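PDB 3HBZ: putative glycoside hydrolase, which is of unproven activity but binds calcium, and probably takes part in carbohydrate metabolism, perhaps as a glycoside hydrolase. Local coordinates for residues R16-V21 with A47-L52; P146-A151 with V162-G167; A243-T248 with Y306-V311. All blocks are in the same frame, centred on the assembly; numbering follows the deposited sequence.

How the contacts relate
Contact 3 is the buried one: two long antiparallel strands, 240-247 and 306-313, paired by backbone bonds, with mostly apolar and aromatic side chains on both faces. Contacts 1 and 2 are only partly buried and belong to strand ends. In contact 1 a two-strand pairing near the N-terminus gives way to a turn, with prolines and a loose Arg16-Glu49 charge pair. Contact 2 lies at the end of a hairpin away from its turn, where one backbone bond joins the two segments and an arginine lies beside a phenylalanine. Contacts 2 and 3 lie in the same family domain, centres 25 Å apart on opposite sides of the chain's centre, whereas contact 1 lies 36 Å from contact 2, centre to centre.

Contact 1. Residues R16-V21 with A47-L52; sequences RLPGVV and APEFTL
Arg16 and Glu49 form an antiparallel hydrogen-bonded pair where strands 12-16 and 49-52 meet, and just beyond it the chain enters a type II turn from Leu17 to Val20. Both backbone bonds of the pair are short, the second nearly straight: Arg16 N to Glu49 O at 2.9 Å, and Glu49 N to Arg16 O at 2.8 Å with 170° at the hydrogen. The side chains of the pair lie side by side on one face of the small sheet, pointing the same way. Their charges probably attract only weakly, since Arg16 NH2 is 4.0 Å from Glu49 OE1, no N-H is aimed at that oxygen, and the guanidinium and carboxylate planes stand 87° apart. The Pro18 ring flanks both groups, with CG over one face of the guanidinium, offset toward its rim, and 3.4 Å from Glu49 OE2. On the other side of the chain, with CG beside the backbone N (chi1 -70°), Leu17 carries CD2 to 3.5 Å from Pro48 N and lays it against the proline ring. The leucine also packs on Ile35 and Val37, while Pro48 leans on Phe68. Further along the pairing, Thr51 bonds to Ser14 and Phe50 meets Tyr74 edge to face. Gly19 takes the positive phi of the turn, which Val20 N closes on Leu17 O at 3.1 Å.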
ATOM      1  N   ARG A  16      -6.437  15.931 -10.768  1.00 29.37           N
ATOM      2  CA  ARG A  16      -5.564  15.884 -11.910  1.00 31.06           C
ATOM      3  C   ARG A  16      -4.787  17.180 -12.032  1.00 31.59           C
ATOM      4  O   ARG A  16      -5.109  18.145 -11.334  1.00 30.01           O
ATOM      5  CB  ARG A  16      -6.343  15.563 -13.168  1.00 32.98           C
ATOM      6  CG  ARG A  16      -7.092  16.700 -13.734  1.00 38.97           C
ATOM      7  CD  ARG A  16      -7.960  16.222 -14.863  1.00 48.10           C
ATOM      8  NE  ARG A  16      -8.434  17.361 -15.639  1.00 60.63           N
ATOM      9  CZ  ARG A  16      -7.803  17.911 -16.676  1.00 59.60           C
ATOM     10  NH1 ARG A  16      -6.642  17.434 -17.125  1.00 59.13           N
ATOM     11  NH2 ARG A  16      -8.356  18.955 -17.272  1.00 66.06           N
ATOM     12  N   LEU A  17      -3.718  17.146 -12.844  1.00 28.71           N
ATOM     13  CA  LEU A  17      -2.858  18.299 -13.097  1.00 30.17           C
ATOM     14  C   LEU A  17      -2.855  18.598 -14.605  1.00 31.55           C
ATOM     15  O   LEU A  17      -2.133  17.970 -15.383  1.00 31.73           O
ATOM     16  CB  LEU A  17      -1.439  18.029 -12.648  1.00 29.06           C
ATOM     17  CG  LEU A  17      -1.055  17.920 -11.181  1.00 31.44           C
ATOM     18  CD1 LEU A  17       0.447  17.527 -11.111  1.00 26.66           C
ATOM     19  CD2 LEU A  17      -1.326  19.227 -10.454  1.00 37.65           C
ATOM     20  N   PRO A  18      -3.683  19.547 -15.031  1.00 34.88           N
ATOM     21  CA  PRO A  18      -3.764  19.877 -16.459  1.00 34.60           C
ATOM     22  C   PRO A  18      -2.377  20.230 -17.015  1.00 33.75           C
ATOM     23  O   PRO A  18      -1.633  20.953 -16.381  1.00 34.09           O
ATOM     24  CB  PRO A  18      -4.694  21.109 -16.486  1.00 34.08           C
ATOM     25  CG  PRO A  18      -5.501  21.039 -15.262  1.00 37.36           C
ATOM     26  CD  PRO A  18      -4.640  20.323 -14.216  1.00 36.55           C
ATOM     27  N   GLY A  19      -2.022  19.674 -18.158  1.00 33.84           N
ATOM     28  CA  GLY A  19      -0.702  19.923 -18.762  1.00 36.27           C
ATOM     29  C   GLY A  19       0.541  19.271 -18.157  1.00 35.64           C
ATOM     30  O   GLY A  19       1.629  19.484 -18.679  1.00 37.33           O
ATOM     31  N   VAL A  20       0.399  18.488 -17.076  1.00 34.21           N
ATOM     32  CA  VAL A  20       1.514  17.687 -16.516  1.00 32.44           C
ATOM     33  C   VAL A  20       1.129  16.213 -16.587  1.00 33.18           C
ATOM     34  O   VAL A  20       0.010  15.843 -16.197  1.00 36.78           O
ATOM     35  CB  VAL A  20       1.789  18.068 -15.031  1.00 33.97           C
ATOM     36  CG1 VAL A  20       2.716  17.048 -14.318  1.00 28.23           C
ATOM     37  CG2 VAL A  20       2.331  19.475 -14.938  1.00 38.26           C
ATOM     38  N   VAL A  21       2.041  15.366 -17.052  1.00 32.86           N
ATOM     39  CA  VAL A  21       1.781  13.927 -17.086  1.00 34.43           C
ATOM     40  C   VAL A  21       2.112  13.388 -15.701  1.00 32.42           C
ATOM     41  O   VAL A  21       3.238  13.555 -15.188  1.00 33.41           O
ATOM     42  CB  VAL A  21       2.597  13.168 -18.160  1.00 36.87           C
ATOM     43  CG1 VAL A  21       2.128  11.686 -18.248  1.00 37.09           C
ATOM     44  CG2 VAL A  21       2.467  13.859 -19.536  1.00 35.83           C
ATOM     45  N   ALA A  47      -1.081  23.319 -10.112  1.00 27.69           N
ATOM     46  CA  ALA A  47      -2.436  23.808  -9.931  1.00 23.94           C
ATOM     47  C   ALA A  47      -3.413  22.632 -10.056  1.00 26.23           C
ATOM     48  O   ALA A  47      -4.156  22.528 -11.034  1.00 24.59           O
ATOM     49  CB  ALA A  47      -2.744  24.939 -10.996  1.00 21.85           C
ATOM     50  N   PRO A  48      -3.401  21.735  -9.068  1.00 26.08           N
ATOM     51  CA  PRO A  48      -4.321  20.599  -9.070  1.00 25.77           C
ATOM     52  C   PRO A  48      -5.791  21.017  -9.248  1.00 25.32           C
ATOM     53  O   PRO A  48      -6.255  22.024  -8.654  1.00 24.04           O
ATOM     54  CB  PRO A  48      -4.099  19.948  -7.691  1.00 28.43           C
ATOM     55  CG  PRO A  48      -2.883  20.611  -7.079  1.00 27.53           C
ATOM     56  CD  PRO A  48      -2.629  21.860  -7.813  1.00 29.79           C
ATOM     57  N   GLU A  49      -6.511  20.268 -10.076  1.00 24.23           N
ATOM     58  CA  GLU A  49      -7.965  20.436 -10.231  1.00 27.78           C
ATOM     59  C   GLU A  49      -8.708  19.211  -9.720  1.00 28.72           C
ATOM     60  O   GLU A  49      -8.261  18.076  -9.928  1.00 27.75           O
ATOM     61  CB  GLU A  49      -8.346  20.694 -11.681  1.00 27.79           C
ATOM     62  CG  GLU A  49      -7.909  22.036 -12.113  1.00 42.08           C
ATOM     63  CD  GLU A  49      -8.207  22.303 -13.556  1.00 47.48           C
ATOM     64  OE1 GLU A  49      -8.893  21.461 -14.188  1.00 38.40           O
ATOM     65  OE2 GLU A  49      -7.717  23.345 -14.036  1.00 44.83           O
ATOM     66  N   PHE A  50      -9.815  19.452  -9.023  1.00 27.08           N
ATOM     67  CA  PHE A  50     -10.516  18.397  -8.316  1.00 25.79           C
ATOM     68  C   PHE A  50     -11.947  18.261  -8.851  1.00 27.87           C
ATOM     69  O   PHE A  50     -12.524  19.211  -9.420  1.00 25.33           O
ATOM     70  CB  PHE A  50     -10.564  18.677  -6.804  1.00 26.75           C
ATOM     71  CG  PHE A  50      -9.234  19.038  -6.213  1.00 24.16           C
ATOM     72  CD1 PHE A  50      -8.286  18.053  -5.949  1.00 29.39           C
ATOM     73  CD2 PHE A  50      -8.876  20.370  -6.017  1.00 29.93           C
ATOM     74  CE1 PHE A  50      -7.022  18.384  -5.441  1.00 24.57           C
ATOM     75  CE2 PHE A  50      -7.626  20.703  -5.481  1.00 31.04           C
ATOM     76  CZ  PHE A  50      -6.703  19.705  -5.182  1.00 29.04           C
ATOM     77  N   THR A  51     -12.514  17.077  -8.669  1.00 26.81           N
ATOM     78  CA  THR A  51     -13.944  16.949  -8.651  1.00 24.79           C
ATOM     79  C   THR A  51     -14.341  16.748  -7.193  1.00 26.48           C
ATOM     80  O   THR A  51     -13.540  16.239  -6.386  1.00 23.91           O
ATOM     81  CB  THR A  51     -14.460  15.824  -9.550  1.00 25.62           C
ATOM     82  OG1 THR A  51     -13.905  14.578  -9.107  1.00 25.50           O
ATOM     83  CG2 THR A  51     -14.108  16.094 -11.049  1.00 22.69           C
ATOM     84  N   LEU A  52     -15.565  17.176  -6.863  1.00 23.92           N
ATOM     85  CA  LEU A  52     -16.074  17.169  -5.501  1.00 21.63           C
ATOM     86  C   LEU A  52     -17.439  16.561  -5.435  1.00 23.42           C
ATOM     87  O   LEU A  52     -18.162  16.447  -6.437  1.00 22.56           O
ATOM     88  CB  LEU A  52     -16.194  18.600  -4.941  1.00 21.77           C
ATOM     89  CG  LEU A  52     -14.972  19.524  -4.901  1.00 32.27           C
ATOM     90  CD1 LEU A  52     -15.438  20.973  -4.509  1.00 22.15           C
ATOM     91  CD2 LEU A  52     -13.845  18.956  -3.982  1.00 25.34           C
TER

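Contact 2. Residues P146-A151 with V162-G167; sequences PTFQFA and VTRSTG
Pro146 and Val162 share the one backbone hydrogen bond of this contact: Val162 N donates a hydrogen bond to Pro146 O at 2.8 Å. A weaker CA-H...O contact runs the other way, from Pro146 CA to Val162 O at 3.3 Å, so both backbone groups of Val162 face the proline.

Two carbon contacts accompany this bond. Phe148 CG sits between the backbone N and the carbonyl carbon (chi1 60°), which swings the ring toward Val162, whose CG2 meets the ring edge near its plane, 3.7 Å from CE1. On the proline side, Pro146 CG touches Arg164 CG at 3.9 Å.

The charged group comes next. The Arg164 chain bends at chi2 (-63°) and brings its guanidinium back beside the ring, NH2 3.6 Å from Phe148 CE1, with the two planes 56° apart. The approach is oblique, and the polar needs of NH2 are met elsewhere, by the carbonyl oxygens of Asp143 and Tyr145. An alanine in place of Phe148 is likely to open a gap beside Val162 CG2 and deprive the Arg164 guanidinium of its aromatic neighbour.

Beyond the pairing, Ser165 OG accepts from Gly167 N at 3.0 Å in an ST turn. Tyr133 of helix 130-134 packs on Pro146 and Arg164. Phe148 and Phe150 continue the backbone pairing with Ser160 and Cys158, so the whole belongs to an antiparallel beta hairpin, strands 147-150 and 158-165.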
ATOM      1  N   PRO A 146      -3.673  -5.454  11.994  1.00 21.92           N
ATOM      2  CA  PRO A 146      -2.784  -6.482  11.447  1.00 23.30           C
ATOM      3  C   PRO A 146      -1.385  -5.964  11.100  1.00 24.57           C
ATOM      4  O   PRO A 146      -0.416  -6.749  11.083  1.00 23.84           O
ATOM      5  CB  PRO A 146      -3.519  -6.948  10.176  1.00 22.08           C
ATOM      6  CG  PRO A 146      -4.978  -6.629  10.462  1.00 21.98           C
ATOM      7  CD  PRO A 146      -4.887  -5.266  11.159  1.00 21.76           C
ATOM      8  N   THR A 147      -1.283  -4.660  10.878  1.00 22.70           N
ATOM      9  CA  THR A 147      -0.058  -4.047  10.416  1.00 23.72           C
ATOM     10  C   THR A 147       0.288  -2.916  11.402  1.00 25.92           C
ATOM     11  O   THR A 147      -0.471  -1.957  11.525  1.00 27.34           O
ATOM     12  CB  THR A 147      -0.234  -3.510   9.043  1.00 22.38           C
ATOM     13  OG1 THR A 147      -0.583  -4.559   8.142  1.00 24.31           O
ATOM     14  CG2 THR A 147       1.090  -2.819   8.530  1.00 18.94           C
ATOM     15  N   PHE A 148       1.404  -3.060  12.126  1.00 24.68           N
ATOM     16  CA  PHE A 148       1.849  -2.028  13.080  1.00 24.09           C
ATOM     17  C   PHE A 148       3.351  -1.979  13.196  1.00 25.43           C
ATOM     18  O   PHE A 148       4.068  -2.746  12.556  1.00 24.91           O
ATOM     19  CB  PHE A 148       1.198  -2.212  14.461  1.00 23.11           C
ATOM     20  CG  PHE A 148       1.503  -3.563  15.134  1.00 24.01           C
ATOM     21  CD1 PHE A 148       0.786  -4.707  14.781  1.00 28.49           C
ATOM     22  CD2 PHE A 148       2.486  -3.673  16.110  1.00 30.14           C
ATOM     23  CE1 PHE A 148       1.034  -5.926  15.376  1.00 23.99           C
ATOM     24  CE2 PHE A 148       2.752  -4.893  16.710  1.00 28.83           C
ATOM     25  CZ  PHE A 148       2.025  -6.024  16.356  1.00 24.45           C
ATOM     26  N   GLN A 149       3.838  -1.011  13.979  1.00 23.51           N
ATOM     27  CA  GLN A 149       5.270  -0.849  14.195  1.00 23.68           C
ATOM     28  C   GLN A 149       5.681  -1.394  15.543  1.00 24.18           C
ATOM     29  O   GLN A 149       4.998  -1.140  16.532  1.00 26.36           O
ATOM     30  CB  GLN A 149       5.630   0.630  14.144  1.00 23.51           C
ATOM     31  CG  GLN A 149       7.138   0.913  14.087  1.00 26.11           C
ATOM     32  CD  GLN A 149       7.445   2.390  14.100  1.00 30.67           C
ATOM     33  OE1 GLN A 149       6.802   3.136  14.825  1.00 26.90           O
ATOM     34  NE2 GLN A 149       8.438   2.824  13.299  1.00 25.91           N
ATOM     35  N   PHE A 150       6.796  -2.104  15.600  1.00 25.39           N
ATOM     36  CA  PHE A 150       7.226  -2.761  16.848  1.00 26.34           C
ATOM     37  C   PHE A 150       8.567  -2.183  17.257  1.00 26.65           C
ATOM     38  O   PHE A 150       9.433  -1.985  16.383  1.00 24.57           O
ATOM     39  CB  PHE A 150       7.355  -4.265  16.580  1.00 25.87           C
ATOM     40  CG  PHE A 150       7.880  -5.058  17.730  1.00 23.07           C
ATOM     41  CD1 PHE A 150       7.254  -5.010  18.974  1.00 27.65           C
ATOM     42  CD2 PHE A 150       8.981  -5.882  17.566  1.00 23.77           C
ATOM     43  CE1 PHE A 150       7.725  -5.779  20.056  1.00 34.93           C
ATOM     44  CE2 PHE A 150       9.471  -6.670  18.639  1.00 34.56           C
ATOM     45  CZ  PHE A 150       8.832  -6.617  19.893  1.00 29.72           C
ATOM     46  N   ALA A 151       8.758  -1.930  18.553  1.00 26.18           N
ATOM     47  CA  ALA A 151       9.941  -1.193  19.012  1.00 27.30           C
ATOM     48  C   ALA A 151      11.252  -1.947  18.843  1.00 29.25           C
ATOM     49  O   ALA A 151      12.290  -1.310  18.616  1.00 25.59           O
ATOM     50  CB  ALA A 151       9.790  -0.641  20.520  1.00 25.26           C
ATOM     51  N   VAL A 162       0.713  -9.200  11.908  1.00 26.04           N
ATOM     52  CA  VAL A 162       0.073 -10.218  12.735  1.00 26.90           C
ATOM     53  C   VAL A 162      -1.327 -10.517  12.175  1.00 24.87           C
ATOM     54  O   VAL A 162      -2.113  -9.646  12.056  1.00 26.87           O
ATOM     55  CB  VAL A 162      -0.035  -9.803  14.205  1.00 26.30           C
ATOM     56  CG1 VAL A 162      -0.802 -10.868  15.047  1.00 22.51           C
ATOM     57  CG2 VAL A 162       1.347  -9.579  14.835  1.00 22.87           C
ATOM     58  N   THR A 163      -1.599 -11.773  11.858  1.00 25.40           N
ATOM     59  CA  THR A 163      -2.906 -12.234  11.377  1.00 24.21           C
ATOM     60  C   THR A 163      -3.905 -12.173  12.520  1.00 23.02           C
ATOM     61  O   THR A 163      -3.678 -12.726  13.588  1.00 23.42           O
ATOM     62  CB  THR A 163      -2.805 -13.657  10.813  1.00 23.67           C
ATOM     63  OG1 THR A 163      -1.878 -13.639   9.707  1.00 22.44           O
ATOM     64  CG2 THR A 163      -4.192 -14.213  10.313  1.00 21.94           C
ATOM     65  N   ARG A 164      -4.986 -11.439  12.293  1.00 23.62           N
ATOM     66  CA  ARG A 164      -5.953 -11.123  13.332  1.00 24.23           C
ATOM     67  C   ARG A 164      -7.297 -11.753  13.025  1.00 24.19           C
ATOM     68  O   ARG A 164      -7.667 -11.909  11.842  1.00 22.19           O
ATOM     69  CB  ARG A 164      -6.194  -9.630  13.348  1.00 21.73           C
ATOM     70  CG  ARG A 164      -4.964  -8.836  13.664  1.00 29.37           C
ATOM     71  CD  ARG A 164      -4.419  -9.118  15.043  1.00 34.02           C
ATOM     72  NE  ARG A 164      -3.503  -8.040  15.306  1.00 34.35           N
ATOM     73  CZ  ARG A 164      -3.237  -7.487  16.483  1.00 29.32           C
ATOM     74  NH1 ARG A 164      -3.769  -7.918  17.630  1.00 26.87           N
ATOM     75  NH2 ARG A 164      -2.394  -6.471  16.485  1.00 25.54           N
ATOM     76  N   SER A 165      -8.060 -12.045  14.070  1.00 25.01           N
ATOM     77  CA  SER A 165      -9.492 -12.298  13.896  1.00 24.63           C
ATOM     78  C   SER A 165     -10.208 -11.008  13.487  1.00 24.70           C
ATOM     79  O   SER A 165      -9.897  -9.910  13.998  1.00 22.96           O
ATOM     80  CB  SER A 165     -10.125 -12.778  15.209  1.00 27.34           C
ATOM     81  OG  SER A 165     -11.522 -12.859  15.018  1.00 23.52           O
ATOM     82  N   THR A 166     -11.187 -11.131  12.589  1.00 21.91           N
ATOM     83  CA  THR A 166     -12.041 -10.002  12.201  1.00 22.70           C
ATOM     84  C   THR A 166     -13.354  -9.987  12.987  1.00 23.01           C
ATOM     85  O   THR A 166     -14.260  -9.192  12.686  1.00 21.79           O
ATOM     86  CB  THR A 166     -12.409 -10.100  10.743  1.00 23.60           C
ATOM     87  OG1 THR A 166     -13.035 -11.371  10.539  1.00 23.20           O
ATOM     88  CG2 THR A 166     -11.196  -9.979   9.878  1.00 23.54           C
ATOM     89  N   GLY A 167     -13.485 -10.895  13.960  1.00 23.23           N
ATOM     90  CA  GLY A 167     -14.653 -10.917  14.844  1.00 25.49           C
ATOM     91  C   GLY A 167     -15.943 -11.345  14.123  1.00 26.82           C
ATOM     92  O   GLY A 167     -15.934 -11.785  12.970  1.00 27.28           O
TER

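Contact 3. Residues A243-T248 with Y306-V311; sequences AIMYET and YNVAIV
With chi1 at 60°, Tyr246 carries CG into the gap between N and C, and its ring lies over Asn307: Asn307 CB stands 3.9 Å from the ring centroid, a CH-pi contact over the face. On the opposite face of the strand pair, Met245, a selenomethionine, runs fully extended from a CG anti to N (chi1 -168°). This takes CE to 3.5 Å from Tyr306 CB and the selenium beside that ring, an oblique Met-aromatic contact. Next to it Met245 CG meets Val308 CG2, and across on the Tyr246 face Ile244 CG1 packs on Ala309 CB at 3.8 Å.

Two hydrogen-bonded pairs hold the backbones in antiparallel register, Ile244 with Ala309 and Tyr246 with Asn307, each with two bonds of 2.9 Å between N and O. In the plane of the Tyr306 ring, a water bridges Glu247 OE1 (2.8 Å) and Tyr306 OH (2.6 Å); Glu247 OE2 has a salt bridge to Lys300, and Tyr306 OH bonds to Asp297 N.

Tyr246 OH reaches Phe202 O. Strand 266-271 pairs with the far edge of strand 240-247, strand 200-205 pairs with strand 306-313, and helix 298-303 packs Leu301 against Met245 and Tyr306.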
ATOM      1  N   ALA A 243       8.114  -9.742  -4.659  1.00 22.24           N
ATOM      2  CA  ALA A 243       8.151  -8.504  -5.429  1.00 23.30           C
ATOM      3  C   ALA A 243       7.851  -8.845  -6.875  1.00 27.39           C
ATOM      4  O   ALA A 243       8.139  -9.966  -7.334  1.00 24.44           O
ATOM      5  CB  ALA A 243       9.519  -7.782  -5.304  1.00 21.60           C
ATOM      6  N   ILE A 244       7.198  -7.912  -7.565  1.00 27.58           N
ATOM      7  CA  ILE A 244       6.829  -8.084  -8.977  1.00 27.33           C
ATOM      8  C   ILE A 244       7.187  -6.799  -9.735  1.00 28.37           C
ATOM      9  O   ILE A 244       7.250  -5.717  -9.161  1.00 29.05           O
ATOM     10  CB  ILE A 244       5.354  -8.432  -9.149  1.00 26.44           C
ATOM     11  CG1 ILE A 244       4.454  -7.353  -8.501  1.00 25.99           C
ATOM     12  CG2 ILE A 244       5.041  -9.779  -8.531  1.00 25.60           C
ATOM     13  CD1 ILE A 244       2.927  -7.627  -8.620  1.00 23.70           C
HETATM   14  N   MSE A 245       7.499  -6.963 -11.005  1.00 27.58           N
HETATM   15  CA  MSE A 245       7.674  -5.881 -11.959  1.00 25.64           C
HETATM   16  C   MSE A 245       6.746  -6.213 -13.124  1.00 26.16           C
HETATM   17  O   MSE A 245       6.744  -7.358 -13.637  1.00 24.77           O
HETATM   18  CB  MSE A 245       9.083  -5.837 -12.462  1.00 24.19           C
HETATM   19  CG  MSE A 245       9.386  -4.569 -13.226  1.00 31.78           C
HETATM   20 SE   MSE A 245      11.123  -4.660 -13.941  0.75 34.05          SE
HETATM   21  CE  MSE A 245      11.286  -2.779 -14.502  1.00 38.50           C
ATOM     22  N   TYR A 246       5.936  -5.237 -13.510  1.00 22.76           N
ATOM     23  CA  TYR A 246       5.053  -5.378 -14.656  1.00 25.39           C
ATOM     24  C   TYR A 246       4.945  -4.097 -15.467  1.00 25.35           C
ATOM     25  O   TYR A 246       5.132  -2.993 -14.965  1.00 26.92           O
ATOM     26  CB  TYR A 246       3.641  -5.809 -14.190  1.00 27.17           C
ATOM     27  CG  TYR A 246       2.982  -4.824 -13.253  1.00 24.81           C
ATOM     28  CD1 TYR A 246       3.242  -4.830 -11.887  1.00 24.17           C
ATOM     29  CD2 TYR A 246       2.106  -3.844 -13.739  1.00 24.54           C
ATOM     30  CE1 TYR A 246       2.602  -3.922 -11.011  1.00 24.86           C
ATOM     31  CE2 TYR A 246       1.486  -2.909 -12.865  1.00 26.80           C
ATOM     32  CZ  TYR A 246       1.722  -2.955 -11.528  1.00 27.15           C
ATOM     33  OH  TYR A 246       1.129  -1.980 -10.725  1.00 23.77           O
ATOM     34  N   GLU A 247       4.609  -4.270 -16.732  1.00 24.33           N
ATOM     35  CA  GLU A 247       4.370  -3.183 -17.629  1.00 24.40           C
ATOM     36  C   GLU A 247       2.917  -2.658 -17.488  1.00 25.79           C
ATOM     37  O   GLU A 247       1.963  -3.434 -17.512  1.00 26.80           O
ATOM     38  CB  GLU A 247       4.580  -3.671 -19.061  1.00 21.96           C
ATOM     39  CG  GLU A 247       4.410  -2.535 -20.066  1.00 25.41           C
ATOM     40  CD  GLU A 247       4.770  -2.940 -21.499  1.00 27.07           C
ATOM     41  OE1 GLU A 247       5.298  -4.052 -21.687  1.00 27.17           O
ATOM     42  OE2 GLU A 247       4.542  -2.110 -22.414  1.00 27.28           O
ATOM     43  N   THR A 248       2.771  -1.341 -17.345  1.00 24.69           N
ATOM     44  CA  THR A 248       1.463  -0.721 -17.241  1.00 25.12           C
ATOM     45  C   THR A 248       0.935  -0.389 -18.634  1.00 27.98           C
ATOM     46  O   THR A 248       1.668  -0.389 -19.597  1.00 27.68           O
ATOM     47  CB  THR A 248       1.506   0.551 -16.384  1.00 25.17           C
ATOM     48  OG1 THR A 248       2.474   1.441 -16.914  1.00 26.57           O
ATOM     49  CG2 THR A 248       1.877   0.230 -14.938  1.00 22.20           C
ATOM     50  N   TYR A 306       7.014   0.816 -16.411  1.00 23.03           N
ATOM     51  CA  TYR A 306       7.023  -0.376 -15.534  1.00 23.81           C
ATOM     52  C   TYR A 306       6.809   0.045 -14.101  1.00 24.13           C
ATOM     53  O   TYR A 306       7.312   1.086 -13.665  1.00 24.86           O
ATOM     54  CB  TYR A 306       8.345  -1.190 -15.642  1.00 26.76           C
ATOM     55  CG  TYR A 306       8.625  -1.762 -17.022  1.00 25.04           C
ATOM     56  CD1 TYR A 306       8.042  -2.957 -17.451  1.00 25.95           C
ATOM     57  CD2 TYR A 306       9.475  -1.114 -17.897  1.00 31.88           C
ATOM     58  CE1 TYR A 306       8.284  -3.471 -18.712  1.00 23.71           C
ATOM     59  CE2 TYR A 306       9.741  -1.632 -19.155  1.00 25.46           C
ATOM     60  CZ  TYR A 306       9.135  -2.815 -19.558  1.00 26.69           C
ATOM     61  OH  TYR A 306       9.386  -3.305 -20.821  1.00 23.98           O
ATOM     62  N   ASN A 307       6.048  -0.778 -13.379  1.00 23.56           N
ATOM     63  CA  ASN A 307       5.869  -0.641 -11.972  1.00 21.59           C
ATOM     64  C   ASN A 307       6.513  -1.800 -11.266  1.00 23.91           C
ATOM     65  O   ASN A 307       6.570  -2.937 -11.786  1.00 24.05           O
ATOM     66  CB  ASN A 307       4.375  -0.678 -11.606  1.00 21.34           C
ATOM     67  CG  ASN A 307       3.649   0.621 -11.896  1.00 27.89           C
ATOM     68  OD1 ASN A 307       4.214   1.554 -12.485  1.00 24.69           O
ATOM     69  ND2 ASN A 307       2.368   0.681 -11.483  1.00 22.64           N
ATOM     70  N   VAL A 308       6.908  -1.532 -10.025  1.00 22.11           N
ATOM     71  CA  VAL A 308       7.376  -2.556  -9.139  1.00 23.83           C
ATOM     72  C   VAL A 308       6.522  -2.499  -7.898  1.00 22.96           C
ATOM     73  O   VAL A 308       6.162  -1.398  -7.437  1.00 24.67           O
ATOM     74  CB  VAL A 308       8.875  -2.371  -8.753  1.00 25.64           C
ATOM     75  CG1 VAL A 308       9.204  -3.291  -7.557  1.00 28.91           C
ATOM     76  CG2 VAL A 308       9.779  -2.719  -9.975  1.00 31.06           C
ATOM     77  N   ALA A 309       6.193  -3.679  -7.369  1.00 23.49           N
ATOM     78  CA  ALA A 309       5.604  -3.841  -6.040  1.00 24.69           C
ATOM     79  C   ALA A 309       6.452  -4.768  -5.189  1.00 26.75           C
ATOM     80  O   ALA A 309       7.023  -5.753  -5.693  1.00 25.74           O
ATOM     81  CB  ALA A 309       4.163  -4.424  -6.138  1.00 24.99           C
ATOM     82  N   ILE A 310       6.483  -4.478  -3.892  1.00 23.17           N
ATOM     83  CA  ILE A 310       7.056  -5.333  -2.860  1.00 23.52           C
ATOM     84  C   ILE A 310       5.904  -5.615  -1.912  1.00 24.09           C
ATOM     85  O   ILE A 310       5.139  -4.691  -1.552  1.00 25.29           O
ATOM     86  CB  ILE A 310       8.199  -4.644  -2.096  1.00 24.21           C
ATOM     87  CG1 ILE A 310       9.411  -4.400  -3.002  1.00 21.99           C
ATOM     88  CG2 ILE A 310       8.629  -5.458  -0.813  1.00 25.50           C
ATOM     89  CD1 ILE A 310      10.378  -3.353  -2.443  1.00 22.96           C
ATOM     90  N   VAL A 311       5.771  -6.873  -1.526  1.00 24.29           N
ATOM     91  CA  VAL A 311       4.685  -7.313  -0.657  1.00 24.69           C
ATOM     92  C   VAL A 311       5.192  -8.254   0.438  1.00 24.48           C
ATOM     93  O   VAL A 311       5.975  -9.210   0.151  1.00 25.70           O
ATOM     94  CB  VAL A 311       3.624  -8.091  -1.462  1.00 28.79           C
ATOM     95  CG1 VAL A 311       2.455  -8.443  -0.525  1.00 24.68           C
ATOM     96  CG2 VAL A 311       3.165  -7.294  -2.700  1.00 24.18           C
TER
HETATM   97  O   HOH W   1       7.840  -5.195 -21.645  1.00 30.90           O